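PDB 5HMQ: 3-dehydroshikimate dehydratase from Pseudomonas putida, which catalyses the metal-dependent dehydration of 3-dehydroshikimate to protocatechuate, a common intermediate in the breakdown of quinate and shikimate. Local coordinates for residues Glu32-Glu35 / Asn36-Leu39; Asp203-Glu206 / Trp207-Phe211; Asn315-Arg319 / Leu320-Glu324; Leu423-Asp427 / Phe428-Asn432. All coordinates share one frame; numbering follows the deposited sequence.

Contact 1 of 4, residues Glu32-Glu35 / Asn36-Leu39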
# COMPACT_ATOMS: atom_id res chain seq x y z
N GLU C 32 22.67 6.26 5.10
CA GLU C 32 23.49 5.46 4.21
C GLU C 32 23.04 5.72 2.78
O GLU C 32 21.86 5.55 2.46
CB GLU C 32 23.39 3.96 4.52
CG GLU C 32 23.13 3.59 5.97
CD GLU C 32 22.98 2.08 6.14
OE1 GLU C 32 23.37 1.33 5.22
OE2 GLU C 32 22.48 1.64 7.20
N ILE C 33 23.96 6.17 1.94
CA ILE C 33 23.66 6.40 0.53
C ILE C 33 23.79 5.07 -0.21
O ILE C 33 24.90 4.54 -0.36
CB ILE C 33 24.57 7.47 -0.08
CG1 ILE C 33 24.25 8.83 0.53
CG2 ILE C 33 24.39 7.52 -1.59
CD1 ILE C 33 22.91 9.40 0.12
N PHE C 34 22.67 4.52 -0.66
CA PHE C 34 22.66 3.34 -1.50
C PHE C 34 23.05 3.75 -2.91
O PHE C 34 22.47 4.69 -3.47
CB PHE C 34 21.28 2.69 -1.47
CG PHE C 34 21.23 1.30 -2.05
CD1 PHE C 34 21.85 0.24 -1.41
CD2 PHE C 34 20.53 1.05 -3.22
CE1 PHE C 34 21.80 -1.04 -1.94
CE2 PHE C 34 20.47 -0.23 -3.76
CZ PHE C 34 21.11 -1.27 -3.11
N GLU C 35 24.06 3.08 -3.48
CA GLU C 35 24.64 3.55 -4.73
C GLU C 35 23.61 3.62 -5.85
O GLU C 35 23.65 4.54 -6.68
CB GLU C 35 25.80 2.65 -5.16
CG GLU C 35 26.48 3.13 -6.43
CD GLU C 35 27.73 2.35 -6.78
OE1 GLU C 35 27.83 1.18 -6.37
OE2 GLU C 35 28.61 2.92 -7.46
N ASN C 36 22.68 2.66 -5.90
CA ASN C 36 21.68 2.67 -6.96
C ASN C 36 20.82 3.93 -6.91
O ASN C 36 20.34 4.40 -7.95
CB ASN C 36 20.80 1.43 -6.86
CG ASN C 36 20.09 1.10 -8.17
OD1 ASN C 36 20.70 1.16 -9.24
ND2 ASN C 36 18.81 0.77 -8.09
N ASP C 37 20.62 4.50 -5.72
CA ASP C 37 19.87 5.75 -5.61
C ASP C 37 20.61 6.91 -6.26
O ASP C 37 19.99 7.78 -6.87
CB ASP C 37 19.57 6.05 -4.14
CG ASP C 37 18.49 5.16 -3.57
OD1 ASP C 37 17.47 4.95 -4.26
OD2 ASP C 37 18.66 4.65 -2.44
N LEU C 38 21.94 6.94 -6.13
CA LEU C 38 22.73 7.95 -6.84
C LEU C 38 22.60 7.79 -8.35
O LEU C 38 22.56 8.79 -9.08
CB LEU C 38 24.21 7.86 -6.44
CG LEU C 38 24.67 8.48 -5.13
CD1 LEU C 38 26.19 8.40 -5.04
CD2 LEU C 38 24.20 9.91 -5.02
N LEU C 39 22.53 6.55 -8.83
CA LEU C 39 22.50 6.29 -10.26
C LEU C 39 21.27 6.91 -10.91
O LEU C 39 21.34 7.37 -12.06
CB LEU C 39 22.55 4.79 -10.51
CG LEU C 39 22.80 4.28 -11.92
CD1 LEU C 39 24.15 4.75 -12.42
CD2 LEU C 39 22.73 2.76 -11.94
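Phe34 meets Asn36 and Asp37 where strand 30-34 runs into helix 35-40. Its CB lies 3.4 Å from Asp37 OD2, which sits at the edge of the ring, near its plane. CG is anti to the backbone N (chi1 -167°), which sends the ring alongside the Asn36 side chain, both pointing the same way. CD2 is 3.7 Å from Asn36 CB, and CE2 comes closer, to 3.5 Å from that same Asn36 CB. The ring and the Asn36 amide stand nearly perpendicular, 89° apart. The Phe34 side chain lies about 5 Å from that of the metal ligand Glu241.

Phe34 holds the N-cap position. Its O accepts from Asp37 N at 2.9 Å, with the donor above the carbonyl plane. The next carbonyl, Glu35 O, accepts from Leu39 N at 3.1 Å. On another side of the turn, Ile33 CG2 packs on Leu38 CG at 3.7 Å, the two side chains crossing at about a right angle.

The polar ends reach elsewhere. Asp37 OD2 bonds Thr9 and OD1 pairs with Lys19, Glu35 pairs with Lys86, and Asn36 OD1 bonds Asn355 of the second subunit.

This is a strand-to-helix junction of a TIM barrel, placed beside the catalytic metal site.

Contact 2 of 4, residues Asp203-Glu206 / Trp207-Phe211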
# COMPACT_ATOMS: atom_id res chain seq x y z
N ASP C 203 14.73 -19.64 1.64
CA ASP C 203 16.05 -19.28 1.13
C ASP C 203 16.44 -17.91 1.67
O ASP C 203 15.70 -16.93 1.49
CB ASP C 203 16.03 -19.28 -0.40
CG ASP C 203 17.36 -18.88 -1.01
OD1 ASP C 203 18.32 -19.68 -0.91
OD2 ASP C 203 17.45 -17.77 -1.57
N VAL C 204 17.59 -17.84 2.32
CA VAL C 204 17.94 -16.64 3.09
C VAL C 204 18.09 -15.43 2.17
O VAL C 204 17.80 -14.30 2.58
CB VAL C 204 19.21 -16.89 3.92
CG1 VAL C 204 19.50 -15.71 4.82
CG2 VAL C 204 19.04 -18.15 4.76
N LEU C 205 18.50 -15.64 0.92
CA LEU C 205 18.62 -14.53 -0.02
C LEU C 205 17.26 -13.93 -0.33
O LEU C 205 17.09 -12.71 -0.31
CB LEU C 205 19.30 -15.00 -1.30
CG LEU C 205 19.34 -13.99 -2.45
CD1 LEU C 205 20.55 -13.10 -2.40
CD2 LEU C 205 19.27 -14.71 -3.79
N GLU C 206 16.26 -14.78 -0.61
CA GLU C 206 14.91 -14.28 -0.85
C GLU C 206 14.27 -13.78 0.45
O GLU C 206 13.50 -12.82 0.43
CB GLU C 206 14.06 -15.37 -1.49
CG GLU C 206 14.68 -16.04 -2.70
CD GLU C 206 14.63 -15.18 -3.95
OE1 GLU C 206 13.82 -14.23 -3.99
OE2 GLU C 206 15.40 -15.46 -4.89
N TRP C 207 14.59 -14.44 1.57
CA TRP C 207 14.14 -13.97 2.88
C TRP C 207 14.61 -12.55 3.15
O TRP C 207 13.84 -11.71 3.64
CB TRP C 207 14.64 -14.95 3.94
CG TRP C 207 14.16 -14.72 5.35
CD1 TRP C 207 13.23 -13.82 5.78
CD2 TRP C 207 14.59 -15.44 6.51
NE1 TRP C 207 13.06 -13.93 7.14
CE2 TRP C 207 13.89 -14.91 7.61
CE3 TRP C 207 15.51 -16.47 6.73
CZ2 TRP C 207 14.07 -15.39 8.91
CZ3 TRP C 207 15.69 -16.94 8.02
CH2 TRP C 207 14.97 -16.40 9.09
N SER C 208 15.88 -12.26 2.84
CA SER C 208 16.40 -10.91 3.05
C SER C 208 15.83 -9.92 2.05
O SER C 208 15.60 -8.76 2.40
CB SER C 208 17.93 -10.92 2.96
OG SER C 208 18.46 -9.61 3.07
N ARG C 209 15.58 -10.37 0.82
CA ARG C 209 15.15 -9.46 -0.24
C ARG C 209 13.79 -8.86 0.05
O ARG C 209 13.57 -7.66 -0.18
CB ARG C 209 15.13 -10.21 -1.57
CG ARG C 209 14.51 -9.42 -2.72
CD ARG C 209 14.65 -10.11 -4.07
NE ARG C 209 16.02 -10.12 -4.59
CZ ARG C 209 16.68 -11.21 -4.93
NH1 ARG C 209 16.11 -12.40 -4.82
NH2 ARG C 209 17.92 -11.12 -5.40
N HIS C 210 12.85 -9.66 0.58
CA HIS C 210 11.46 -9.25 0.63
C HIS C 210 10.88 -9.03 2.02
O HIS C 210 9.86 -8.34 2.13
CB HIS C 210 10.58 -10.29 -0.08
CG HIS C 210 10.92 -10.49 -1.53
ND1 HIS C 210 10.68 -9.53 -2.49
CD2 HIS C 210 11.45 -11.55 -2.18
CE1 HIS C 210 11.06 -9.99 -3.67
NE2 HIS C 210 11.54 -11.21 -3.51
N PHE C 211 11.48 -9.58 3.08
CA PHE C 211 10.81 -9.60 4.37
C PHE C 211 11.52 -8.84 5.48
O PHE C 211 11.11 -8.96 6.65
CB PHE C 211 10.55 -11.05 4.80
CG PHE C 211 9.61 -11.77 3.90
CD1 PHE C 211 8.24 -11.64 4.07
CD2 PHE C 211 10.08 -12.55 2.86
CE1 PHE C 211 7.36 -12.29 3.23
CE2 PHE C 211 9.20 -13.20 2.02
CZ PHE C 211 7.83 -13.07 2.21
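Asp203 O, Val204 O, Leu205 O and Glu206 O accept in turn from the N atoms of Trp207, Ser208, Arg209 and His210, a regular run of i to i+4 alpha-helical bonds. The first is the shortest, Asp203 O to Trp207 N at 2.7 Å. This is helix 204-211 of the TIM-barrel domain. Asp203 is its N-cap, and Asp203 OD2 takes a weak capping bond from Glu206 N at 3.4 Å.

Glu206 and Arg209 form a salt bridge between neighbouring turns. Their side chains lie alongside each other and point the same way. The Glu206 chain bends at chi2 (-76°), which brings its carboxylate beside the arginine one turn further on. OE1 meets the edge of the guanidinium, although the two planes are 56° apart. Leu205 runs beside the same arginine, its CD2 4.0 Å from Arg209 NH1. Both charges also have partners in the second subunit. Glu206 OE2 pairs with Arg597 of that subunit, and Arg209 NH2 bonds Glu358 O of that subunit.

Val204 CG2 approaches the edge of the Trp207 indole, 4.4 Å from Trp207 CE3. Phe169 meets this indole edge-to-face. Ser208 lies about 7 Å, side chain to ion, from the magnesium ion, and its OG bonds Arg212 NE. The helix thus has one side near the metal and another at the subunit interface.

At the ion pair itself, Glu206 OE1 lies 3.0 Å from Arg209 NH1, and Glu206 OE2 lies 3.1 Å from that same NH1.

Contact 3 of 4, residues Asn315-Arg319 / Leu320-Glu324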
# COMPACT_ATOMS: atom_id res chain seq x y z
N ASN C 315 -30.21 -1.53 18.94
CA ASN C 315 -31.09 -2.69 19.03
C ASN C 315 -30.28 -3.98 19.14
O ASN C 315 -30.59 -4.84 19.97
CB ASN C 315 -32.02 -2.75 17.81
CG ASN C 315 -33.07 -1.66 17.82
OD1 ASN C 315 -33.32 -1.02 18.84
ND2 ASN C 315 -33.71 -1.45 16.68
N TRP C 316 -29.25 -4.12 18.31
CA TRP C 316 -28.34 -5.25 18.41
C TRP C 316 -27.81 -5.38 19.83
O TRP C 316 -27.73 -6.48 20.37
CB TRP C 316 -27.20 -5.09 17.41
CG TRP C 316 -27.50 -5.65 16.06
CD1 TRP C 316 -28.50 -5.26 15.21
CD2 TRP C 316 -26.75 -6.66 15.37
NE1 TRP C 316 -28.44 -5.99 14.05
CE2 TRP C 316 -27.38 -6.85 14.12
CE3 TRP C 316 -25.63 -7.42 15.68
CZ2 TRP C 316 -26.92 -7.78 13.19
CZ3 TRP C 316 -25.17 -8.34 14.76
CH2 TRP C 316 -25.81 -8.51 13.52
N LEU C 317 -27.44 -4.26 20.44
CA LEU C 317 -26.86 -4.32 21.76
C LEU C 317 -27.88 -4.63 22.86
O LEU C 317 -27.56 -5.37 23.80
CB LEU C 317 -26.09 -3.02 22.05
CG LEU C 317 -24.90 -2.75 21.11
CD1 LEU C 317 -24.43 -1.29 21.18
CD2 LEU C 317 -23.73 -3.70 21.33
N LYS C 318 -29.09 -4.11 22.82
CA LYS C 318 -30.07 -4.66 23.80
C LYS C 318 -30.40 -6.14 23.55
O LYS C 318 -30.52 -6.90 24.52
CB LYS C 318 -31.25 -3.69 23.97
CG LYS C 318 -31.61 -2.93 22.74
CD LYS C 318 -32.44 -1.66 22.96
CE LYS C 318 -32.77 -0.88 21.73
NZ LYS C 318 -34.00 -1.30 21.14
N ARG C 319 -30.53 -6.58 22.29
CA ARG C 319 -30.73 -8.02 22.12
C ARG C 319 -29.54 -8.82 22.67
O ARG C 319 -29.72 -9.95 23.14
CB ARG C 319 -30.99 -8.36 20.67
CG ARG C 319 -32.16 -7.61 20.11
CD ARG C 319 -32.40 -7.92 18.66
NE ARG C 319 -33.66 -7.38 18.17
CZ ARG C 319 -33.76 -6.34 17.35
NH1 ARG C 319 -32.66 -5.74 16.90
NH2 ARG C 319 -34.95 -5.91 16.95
N LEU C 320 -28.33 -8.26 22.62
CA LEU C 320 -27.16 -8.89 23.23
C LEU C 320 -27.08 -8.67 24.74
O LEU C 320 -26.10 -9.08 25.36
CB LEU C 320 -25.88 -8.39 22.56
CG LEU C 320 -25.56 -9.05 21.22
CD1 LEU C 320 -24.57 -8.20 20.43
CD2 LEU C 320 -25.00 -10.46 21.45
N GLY C 321 -28.09 -8.03 25.34
CA GLY C 321 -28.17 -7.92 26.78
C GLY C 321 -27.80 -6.58 27.36
O GLY C 321 -27.76 -6.45 28.59
N PHE C 322 -27.50 -5.58 26.53
CA PHE C 322 -27.10 -4.28 27.04
C PHE C 322 -28.32 -3.46 27.45
O PHE C 322 -29.37 -3.54 26.81
CB PHE C 322 -26.28 -3.52 26.00
CG PHE C 322 -24.89 -4.07 25.80
CD1 PHE C 322 -24.67 -5.13 24.93
CD2 PHE C 322 -23.81 -3.53 26.48
CE1 PHE C 322 -23.40 -5.64 24.75
CE2 PHE C 322 -22.54 -4.04 26.30
CZ PHE C 322 -22.33 -5.09 25.44
N ALA C 323 -28.17 -2.68 28.51
CA ALA C 323 -29.20 -1.78 28.99
C ALA C 323 -28.93 -0.37 28.50
O ALA C 323 -27.77 0.05 28.40
CB ALA C 323 -29.29 -1.80 30.51
N GLU C 324 -29.99 0.36 28.19
CA GLU C 324 -29.88 1.78 27.86
C GLU C 324 -29.55 2.54 29.13
O GLU C 324 -30.44 2.88 29.92
CB GLU C 324 -31.17 2.29 27.23
CG GLU C 324 -31.57 1.58 25.95
CD GLU C 324 -32.73 2.26 25.25
OE1 GLU C 324 -32.49 3.25 24.52
OE2 GLU C 324 -33.88 1.81 25.43
O HOH W 1 -31.39 -5.36 27.47
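Leu320, Leu317 and Phe322 carry most of this contact, at the C-terminal end of helix 307-319. Leu320 folds its side chain back over the last turn. Its CB is 3.4 Å from Trp316 O, and CG and CD1 follow close to that oxygen. Leu320 N bonds Trp316 O at 2.9 Å.

Leu317 and Phe322 form the apolar pair. Leu317 CB lies 3.8 Å from Phe322 CD1, and Leu317 CD2 lies 3.9 Å from Phe322 CE1. The two side chains cross obliquely. Phe322 CG is anti to its carbonyl carbon (chi1 -73°), which brings the ring edge up to Leu317 O, in the ring plane. That oxygen also accepts from Phe322 N at 2.7 Å. Gly321 N bonds Lys318 O at 2.8 Å, with the donor well above the carbonyl plane. With the positive phi of Gly321 (103°), these two bonds make a Schellman motif.

A water gives a hydrogen bond to Phe322 O and a weak one to Lys318 O. Leu317 and Phe322 continue onto Leu336 and Ile343 of the adjoining sheet, while Leu320 packs on Phe600 and Ile602 of strand 599-606.

The chemistry is that of a helix end closed from within. Carbonyls of the last turn find donors in the turning chain, and the apolar side chains are directed inward as the chain passes into strand 323-328.

Contact 4 of 4, residues Leu423-Asp427 / Phe428-Asn432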
# COMPACT_ATOMS: atom_id res chain seq x y z
N LEU C 423 -16.98 9.32 34.79
CA LEU C 423 -17.09 10.13 33.58
C LEU C 423 -18.51 10.21 33.07
O LEU C 423 -18.88 11.18 32.39
CB LEU C 423 -16.17 9.57 32.48
CG LEU C 423 -16.19 10.07 31.04
CD1 LEU C 423 -14.80 9.93 30.42
CD2 LEU C 423 -17.22 9.33 30.18
N TYR C 424 -19.33 9.20 33.39
CA TYR C 424 -20.68 9.11 32.84
C TYR C 424 -21.67 9.92 33.66
O TYR C 424 -22.58 10.54 33.09
CB TYR C 424 -21.10 7.64 32.76
CG TYR C 424 -20.04 6.75 32.16
CD1 TYR C 424 -19.83 6.71 30.78
CD2 TYR C 424 -19.24 5.94 32.95
CE1 TYR C 424 -18.87 5.90 30.22
CE2 TYR C 424 -18.27 5.12 32.40
CZ TYR C 424 -18.09 5.11 31.04
OH TYR C 424 -17.13 4.29 30.49
N ASP C 425 -21.52 9.95 34.99
CA ASP C 425 -22.42 10.75 35.81
C ASP C 425 -22.31 12.23 35.49
O ASP C 425 -23.23 12.99 35.82
CB ASP C 425 -22.14 10.54 37.30
CG ASP C 425 -22.42 9.13 37.76
OD1 ASP C 425 -23.60 8.82 38.03
OD2 ASP C 425 -21.46 8.34 37.88
N THR C 426 -21.21 12.67 34.88
CA THR C 426 -21.02 14.09 34.61
C THR C 426 -21.64 14.53 33.29
O THR C 426 -22.26 15.60 33.24
CB THR C 426 -19.52 14.42 34.62
OG1 THR C 426 -18.80 13.44 33.86
CG2 THR C 426 -18.99 14.45 36.05
N ASP C 427 -21.47 13.76 32.22
CA ASP C 427 -21.95 14.20 30.91
C ASP C 427 -23.26 13.55 30.49
O ASP C 427 -23.88 14.02 29.53
CB ASP C 427 -20.91 13.92 29.83
CG ASP C 427 -19.49 14.18 30.32
OD1 ASP C 427 -18.61 13.35 30.02
OD2 ASP C 427 -19.23 15.24 30.93
N PHE C 428 -23.69 12.50 31.17
CA PHE C 428 -24.90 11.78 30.82
C PHE C 428 -25.96 11.94 31.90
O PHE C 428 -25.67 12.32 33.04
CB PHE C 428 -24.62 10.29 30.60
CG PHE C 428 -23.73 10.00 29.42
CD1 PHE C 428 -22.35 10.11 29.53
CD2 PHE C 428 -24.27 9.60 28.21
CE1 PHE C 428 -21.53 9.84 28.45
CE2 PHE C 428 -23.45 9.33 27.13
CZ PHE C 428 -22.08 9.45 27.25
N SER C 429 -27.19 11.60 31.54
CA SER C 429 -28.33 11.63 32.45
C SER C 429 -28.73 10.17 32.59
O SER C 429 -29.59 9.66 31.87
CB SER C 429 -29.47 12.50 31.94
OG SER C 429 -29.26 13.86 32.28
N LEU C 430 -28.07 9.50 33.53
CA LEU C 430 -28.15 8.05 33.64
C LEU C 430 -29.48 7.63 34.24
O LEU C 430 -29.94 8.20 35.23
CB LEU C 430 -26.98 7.55 34.50
CG LEU C 430 -25.59 7.66 33.87
CD1 LEU C 430 -24.51 7.34 34.88
CD2 LEU C 430 -25.45 6.74 32.68
N ASP C 431 -30.11 6.63 33.63
CA ASP C 431 -31.35 6.05 34.13
C ASP C 431 -30.97 4.98 35.15
O ASP C 431 -30.55 3.87 34.79
CB ASP C 431 -32.17 5.48 32.98
CG ASP C 431 -33.52 4.92 33.42
OD1 ASP C 431 -33.76 4.77 34.64
OD2 ASP C 431 -34.36 4.65 32.53
N ASN C 432 -31.12 5.31 36.43
CA ASN C 432 -30.72 4.42 37.52
C ASN C 432 -31.72 3.28 37.70
O ASN C 432 -31.72 2.61 38.74
CB ASN C 432 -30.56 5.20 38.83
CG ASN C 432 -29.30 6.06 38.85
OD1 ASN C 432 -28.36 5.82 38.08
ND2 ASN C 432 -29.27 7.05 39.74
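Tyr424 and Phe428 are joined first by a backbone hydrogen bond. Phe428 N donates to Tyr424 O at 3.0 Å, with an N-H...O angle of 145°, closing the short helix 424-427. Phe428 is the first residue to leave helical geometry. Phe428 CB lies 3.2 Å from Tyr424 O. With CG anti to the carbonyl carbon (chi1 -65°), the ring turns its edge to that oxygen, which lies in the ring plane. At the start of this turn, Thr426 OG1 donates to Leu423 O at 2.7 Å from above the carbonyl plane.

The apolar contacts use Phe428 and Leu430. The rings of Tyr424 and Phe428 approach at the tyrosine edge, with Tyr424 CD1 4.3 Å from Phe428 CE1. Leu430 points its CB toward the helix. Its CD1 reaches 4.0 Å from Tyr424 CB.

The mixed contact is between Asp425 and Leu430, whose side chains cross at about a right angle. Asp425 OD1 lies 3.6 Å from Leu430 CD1, without a polar bond between them. Asp425 OD2 is held by Thr422 OG1, and Tyr424 OH by Glu299 OE2.

The turn joins the small helix to strand 428-430, a weakly bonded edge strand of the mixed sheet, antiparallel to strand 323-328. Tyr424 and Leu430 both rest on Leu335 of strand 333-338. The chemistry implies a turn fixed by one backbone bond across it and by apolar side chains set against the sheet, with Asp425 tied to the neighbouring Thr422 and Tyr424 OH to Glu299 of strand 295-304.

From the N terminus, contact 1 turns strand 30-34 into helix 35-40 in the TIM barrel. Contact 2 lies within helix 204-211 of the same domain. Their nearest atoms are about 10 Å apart, and both touch the second subunit. Contact 3 then closes helix 307-319 ahead of strand 323-328, and contact 4 leads helix 424-427 into strand 428-430. These two strands are antiparallel neighbours in one sheet, and the nearest atoms of the two contacts are about 4 Å apart. Contacts 1 and 3 have centres about 59 Å apart, on opposite sides of the chain's centre. All four are local and in series, with none nesting or crossing.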